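PDB 5U1T: separin from Saccharomyces cerevisiae, which cleaves the cohesin subunit MCD1/SCC1 at the onset of anaphase as a caspase-like cysteine protease, allowing chromosomes to segregate. Local coordinates for residues A[839-851]-A[1501-1513]. Numbering follows the deposited sequence.
Sequences LHRYYMITEQTCL and AMKYYGKLEPTGT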
loop_
_atom_site.group_PDB
_atom_site.type_symbol
_atom_site.label_atom_id
_atom_site.label_comp_id
_atom_site.label_asym_id
_atom_site.label_seq_id
_atom_site.Cartn_x
_atom_site.Cartn_y
_atom_site.Cartn_z
ATOM N N LEU A 839 8.394 5.200 -15.369
ATOM C CA LEU A 839 9.264 6.314 -15.684
ATOM C C LEU A 839 9.719 6.223 -17.142
ATOM O O LEU A 839 9.870 7.235 -17.843
ATOM C CB LEU A 839 10.464 6.353 -14.735
ATOM C CG LEU A 839 10.147 6.951 -13.361
ATOM C CD1 LEU A 839 11.324 6.842 -12.456
ATOM C CD2 LEU A 839 9.748 8.404 -13.483
ATOM N N HIS A 840 9.896 4.997 -17.608
ATOM C CA HIS A 840 10.347 4.808 -18.962
ATOM C C HIS A 840 9.294 5.325 -19.941
ATOM O O HIS A 840 9.629 6.039 -20.882
ATOM C CB HIS A 840 10.653 3.355 -19.230
ATOM C CG HIS A 840 10.867 3.059 -20.673
ATOM N ND1 HIS A 840 9.871 2.555 -21.485
ATOM C CD2 HIS A 840 11.954 3.222 -21.463
ATOM C CE1 HIS A 840 10.345 2.397 -22.706
ATOM N NE2 HIS A 840 11.605 2.795 -22.719
ATOM N N ARG A 841 8.029 4.965 -19.720
ATOM C CA ARG A 841 6.940 5.502 -20.527
ATOM C C ARG A 841 6.935 7.031 -20.436
ATOM O O ARG A 841 6.698 7.728 -21.421
ATOM C CB ARG A 841 5.585 4.941 -20.084
ATOM C CG ARG A 841 4.364 5.611 -20.740
ATOM C CD ARG A 841 3.044 5.051 -20.165
ATOM N NE ARG A 841 1.848 5.850 -20.460
ATOM C CZ ARG A 841 1.133 5.774 -21.588
ATOM N NH1 ARG A 841 0.064 6.551 -21.742
ATOM N NH2 ARG A 841 1.482 4.937 -22.575
ATOM N N TYR A 842 7.214 7.551 -19.251
ATOM C CA TYR A 842 7.175 8.986 -19.073
ATOM C C TYR A 842 8.280 9.658 -19.893
ATOM O O TYR A 842 8.075 10.722 -20.453
ATOM C CB TYR A 842 7.299 9.354 -17.591
ATOM C CG TYR A 842 7.548 10.824 -17.393
ATOM C CD1 TYR A 842 6.542 11.750 -17.640
ATOM C CD2 TYR A 842 8.800 11.293 -16.999
ATOM C CE1 TYR A 842 6.765 13.090 -17.482
ATOM C CE2 TYR A 842 9.030 12.626 -16.841
ATOM C CZ TYR A 842 8.005 13.522 -17.084
ATOM O OH TYR A 842 8.215 14.862 -16.929
ATOM N N TYR A 843 9.446 9.025 -19.964
ATOM C CA TYR A 843 10.572 9.601 -20.687
ATOM C C TYR A 843 10.321 9.509 -22.172
ATOM O O TYR A 843 10.845 10.304 -22.945
ATOM C CB TYR A 843 11.889 8.914 -20.292
ATOM C CG TYR A 843 12.310 9.327 -18.906
ATOM C CD1 TYR A 843 12.086 10.631 -18.466
ATOM C CD2 TYR A 843 12.893 8.431 -18.018
ATOM C CE1 TYR A 843 12.444 11.038 -17.203
ATOM C CE2 TYR A 843 13.260 8.839 -16.734
ATOM C CZ TYR A 843 13.028 10.145 -16.341
ATOM O OH TYR A 843 13.361 10.581 -15.078
ATOM N N MET A 844 9.487 8.562 -22.565
ATOM C CA MET A 844 9.054 8.466 -23.949
ATOM C C MET A 844 8.138 9.633 -24.305
ATOM O O MET A 844 8.368 10.316 -25.278
ATOM C CB MET A 844 8.341 7.146 -24.200
ATOM C CG MET A 844 9.236 6.041 -24.711
ATOM S SD MET A 844 8.247 4.655 -25.352
ATOM C CE MET A 844 6.764 5.507 -25.939
ATOM N N ILE A 845 7.103 9.847 -23.506
ATOM C CA ILE A 845 6.185 10.957 -23.689
ATOM C C ILE A 845 6.896 12.320 -23.721
ATOM O O ILE A 845 6.600 13.150 -24.567
ATOM C CB ILE A 845 5.109 10.964 -22.574
ATOM C CG1 ILE A 845 4.325 9.658 -22.593
ATOM C CG2 ILE A 845 4.151 12.151 -22.719
ATOM C CD1 ILE A 845 3.220 9.602 -21.560
ATOM N N THR A 846 7.836 12.557 -22.815
ATOM C CA THR A 846 8.529 13.842 -22.803
ATOM C C THR A 846 9.744 13.815 -23.734
ATOM O O THR A 846 10.492 14.789 -23.837
ATOM C CB THR A 846 8.978 14.231 -21.393
ATOM O OG1 THR A 846 9.684 13.136 -20.813
ATOM C CG2 THR A 846 7.786 14.563 -20.536
ATOM N N GLU A 847 9.934 12.679 -24.391
ATOM C CA GLU A 847 10.953 12.540 -25.413
ATOM C C GLU A 847 12.348 12.812 -24.903
ATOM O O GLU A 847 13.208 13.224 -25.663
ATOM C CB GLU A 847 10.659 13.467 -26.589
ATOM C CG GLU A 847 9.451 13.055 -27.409
ATOM C CD GLU A 847 9.089 14.077 -28.493
ATOM O OE1 GLU A 847 8.035 13.905 -29.159
ATOM O OE2 GLU A 847 9.854 15.054 -28.677
ATOM N N GLN A 848 12.580 12.584 -23.620
ATOM C CA GLN A 848 13.922 12.726 -23.088
ATOM C C GLN A 848 14.681 11.462 -23.420
ATOM O O GLN A 848 14.867 10.603 -22.569
ATOM C CB GLN A 848 13.885 12.977 -21.595
ATOM C CG GLN A 848 12.733 13.856 -21.207
ATOM C CD GLN A 848 12.767 14.254 -19.761
ATOM O OE1 GLN A 848 11.731 14.313 -19.095
ATOM N NE2 GLN A 848 13.960 14.547 -19.258
ATOM N N THR A 849 15.124 11.352 -24.665
ATOM C CA THR A 849 15.492 10.061 -25.202
ATOM C C THR A 849 16.684 9.390 -24.499
ATOM O O THR A 849 16.827 8.175 -24.566
ATOM C CB THR A 849 15.765 10.162 -26.728
ATOM O OG1 THR A 849 17.122 10.542 -26.976
ATOM C CG2 THR A 849 14.814 11.152 -27.385
ATOM N N CYS A 850 17.511 10.144 -23.785
ATOM C CA CYS A 850 18.647 9.530 -23.088
ATOM C C CYS A 850 18.209 8.755 -21.830
ATOM O O CYS A 850 18.578 7.595 -21.640
ATOM C CB CYS A 850 19.685 10.604 -22.728
ATOM S SG CYS A 850 21.096 10.043 -21.670
ATOM N N LEU A 851 17.435 9.413 -20.968
ATOM C CA LEU A 851 16.862 8.776 -19.793
ATOM C C LEU A 851 15.976 7.614 -20.207
ATOM O O LEU A 851 15.901 6.587 -19.526
ATOM C CB LEU A 851 16.063 9.777 -18.968
ATOM C CG LEU A 851 16.936 10.693 -18.109
ATOM C CD1 LEU A 851 16.105 11.759 -17.412
ATOM C CD2 LEU A 851 17.731 9.868 -17.107
ATOM N N ALA A 1501 12.555 32.464 -23.434
ATOM C CA ALA A 1501 12.842 31.104 -23.870
ATOM C C ALA A 1501 11.907 30.132 -23.170
ATOM O O ALA A 1501 11.270 30.486 -22.173
ATOM C CB ALA A 1501 14.285 30.740 -23.607
ATOM N N MET A 1502 11.812 28.920 -23.710
ATOM C CA MET A 1502 10.965 27.884 -23.152
ATOM C C MET A 1502 11.650 26.533 -23.217
ATOM O O MET A 1502 12.166 26.150 -24.269
ATOM C CB MET A 1502 9.633 27.818 -23.889
ATOM C CG MET A 1502 8.760 29.013 -23.622
ATOM S SD MET A 1502 7.039 28.606 -23.330
ATOM C CE MET A 1502 6.430 28.512 -25.010
ATOM N N LYS A 1503 11.667 25.817 -22.091
ATOM C CA LYS A 1503 12.166 24.446 -22.077
ATOM C C LYS A 1503 11.106 23.516 -22.669
ATOM O O LYS A 1503 9.956 23.555 -22.257
ATOM C CB LYS A 1503 12.542 24.020 -20.654
ATOM C CG LYS A 1503 13.743 24.757 -20.047
ATOM C CD LYS A 1503 14.046 24.283 -18.588
ATOM C CE LYS A 1503 15.268 24.969 -17.913
ATOM N NZ LYS A 1503 15.557 24.530 -16.480
ATOM N N TYR A 1504 11.489 22.692 -23.637
ATOM C CA TYR A 1504 10.543 21.822 -24.325
ATOM C C TYR A 1504 10.570 20.350 -23.851
ATOM O O TYR A 1504 11.640 19.771 -23.648
ATOM C CB TYR A 1504 10.813 21.863 -25.825
ATOM C CG TYR A 1504 10.229 23.044 -26.575
ATOM C CD1 TYR A 1504 10.955 24.224 -26.740
ATOM C CD2 TYR A 1504 8.963 22.965 -27.144
ATOM C CE1 TYR A 1504 10.429 25.304 -27.444
ATOM C CE2 TYR A 1504 8.425 24.024 -27.849
ATOM C CZ TYR A 1504 9.162 25.197 -28.006
ATOM O OH TYR A 1504 8.618 26.255 -28.724
ATOM N N TYR A 1505 9.387 19.742 -23.713
ATOM C CA TYR A 1505 9.262 18.378 -23.191
ATOM C C TYR A 1505 8.354 17.459 -24.015
ATOM O O TYR A 1505 7.294 17.050 -23.536
ATOM C CB TYR A 1505 8.734 18.410 -21.763
ATOM C CG TYR A 1505 9.664 19.080 -20.782
ATOM C CD1 TYR A 1505 10.685 18.362 -20.150
ATOM C CD2 TYR A 1505 9.525 20.424 -20.485
ATOM C CE1 TYR A 1505 11.536 18.971 -19.258
ATOM C CE2 TYR A 1505 10.367 21.044 -19.588
ATOM C CZ TYR A 1505 11.373 20.319 -18.975
ATOM O OH TYR A 1505 12.204 20.958 -18.080
ATOM N N GLY A 1506 8.785 17.130 -25.232
ATOM C CA GLY A 1506 8.045 16.254 -26.116
ATOM C C GLY A 1506 6.580 16.610 -26.253
ATOM O O GLY A 1506 6.236 17.733 -26.630
ATOM N N LYS A 1507 5.719 15.660 -25.914
ATOM C CA LYS A 1507 4.290 15.792 -26.133
ATOM C C LYS A 1507 3.582 16.496 -25.003
ATOM O O LYS A 1507 2.359 16.540 -24.950
ATOM C CB LYS A 1507 3.673 14.418 -26.364
ATOM C CG LYS A 1507 4.294 13.689 -27.536
ATOM C CD LYS A 1507 3.839 12.240 -27.592
ATOM C CE LYS A 1507 4.798 11.416 -28.457
ATOM N NZ LYS A 1507 6.224 11.569 -27.976
ATOM N N LEU A 1508 4.345 17.058 -24.088
ATOM C CA LEU A 1508 3.737 17.875 -23.053
ATOM C C LEU A 1508 3.957 19.356 -23.386
ATOM O O LEU A 1508 4.769 19.694 -24.260
ATOM C CB LEU A 1508 4.306 17.525 -21.676
ATOM C CG LEU A 1508 4.132 16.098 -21.150
ATOM C CD1 LEU A 1508 4.641 16.029 -19.698
ATOM C CD2 LEU A 1508 2.677 15.608 -21.270
ATOM N N GLU A 1509 3.216 20.230 -22.705
ATOM C CA GLU A 1509 3.360 21.664 -22.908
ATOM C C GLU A 1509 4.612 22.166 -22.215
ATOM O O GLU A 1509 4.931 21.742 -21.109
ATOM C CB GLU A 1509 2.143 22.417 -22.391
ATOM C CG GLU A 1509 0.856 22.038 -23.064
ATOM C CD GLU A 1509 0.909 22.229 -24.566
ATOM O OE1 GLU A 1509 1.430 23.260 -25.034
ATOM O OE2 GLU A 1509 0.437 21.325 -25.288
ATOM N N PRO A 1510 5.335 23.067 -22.878
ATOM C CA PRO A 1510 6.544 23.640 -22.304
ATOM C C PRO A 1510 6.163 24.806 -21.412
ATOM O O PRO A 1510 4.993 25.176 -21.382
ATOM C CB PRO A 1510 7.307 24.103 -23.534
ATOM C CG PRO A 1510 6.221 24.543 -24.461
ATOM C CD PRO A 1510 5.049 23.616 -24.212
ATOM N N THR A 1511 7.114 25.377 -20.685
ATOM C CA THR A 1511 6.846 26.655 -20.037
ATOM C C THR A 1511 8.097 27.471 -19.853
ATOM O O THR A 1511 9.210 27.010 -20.119
ATOM C CB THR A 1511 6.181 26.511 -18.651
ATOM O OG1 THR A 1511 5.707 27.806 -18.232
ATOM C CG2 THR A 1511 7.177 25.937 -17.601
ATOM N N GLY A 1512 7.887 28.678 -19.354
ATOM C CA GLY A 1512 8.915 29.690 -19.304
ATOM C C GLY A 1512 8.271 30.931 -18.733
ATOM O O GLY A 1512 7.064 30.971 -18.481
ATOM N N THR A 1513 9.120 31.869 -18.371
ATOM C CA THR A 1513 8.765 33.093 -17.692
ATOM C C THR A 1513 7.682 33.898 -18.319
ATOM O O THR A 1513 6.937 34.596 -17.684
ATOM C CB THR A 1513 10.003 33.962 -17.649
ATOM O OG1 THR A 1513 11.050 33.232 -17.017
ATOM C CG2 THR A 1513 9.739 35.190 -16.891
#
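K1507 is tied to the C-terminal end of helix 829-845 by its backbone, and to E847 just beyond it by its side chain. Its amide donates to I845 O, with N to O at 3.0 Å and the N-H pointing almost straight at the oxygen (175°). Its side chain supplies the ionic contact: a bend at the last torsion (chi4 54°) turns NZ to E847 OE1, 3.2 Å away, in a salt bridge that uses the anti lone pair of that oxygen. The two side chains cross at about a right angle, and K1507 NZ also comes within 3.6 Å of E847 CG. A methionine here would probably leave the E847 carboxylate without its positive mate across this contact.

E847 has positive phi and closes the helix in a Schellman motif, while Y1505 to L1508 form a type II' beta turn, closed by L1508 N to Y1505 O at 3.0 Å. G1506 sits at the turn's positive-phi position, its CA 4.1 Å from the CA of T846; a CB there would collide with I845 O and E847 CG. T846 CA also makes a C-H...O contact with Y1505 O. A turn from the C50 peptidase region, in the loop following strand 1492-1494, thus docks on the helical region, away from the predicted catalytic cysteine.

Apolar contacts centre on L1508, whose two methyl branches divide the work. CD1 lies 3.6 Å from T846 CG2 and also approaches the Y842 ring obliquely, whereas CD2 meets I845 CG2 at 4.0 Å. I804 of helix 782-805 touches Y842, I845 and L1508, extending this cluster. The Y842 hydroxyl is hydrogen-bonded to E813, and Y1505 packs on A809, both from helix 809-825.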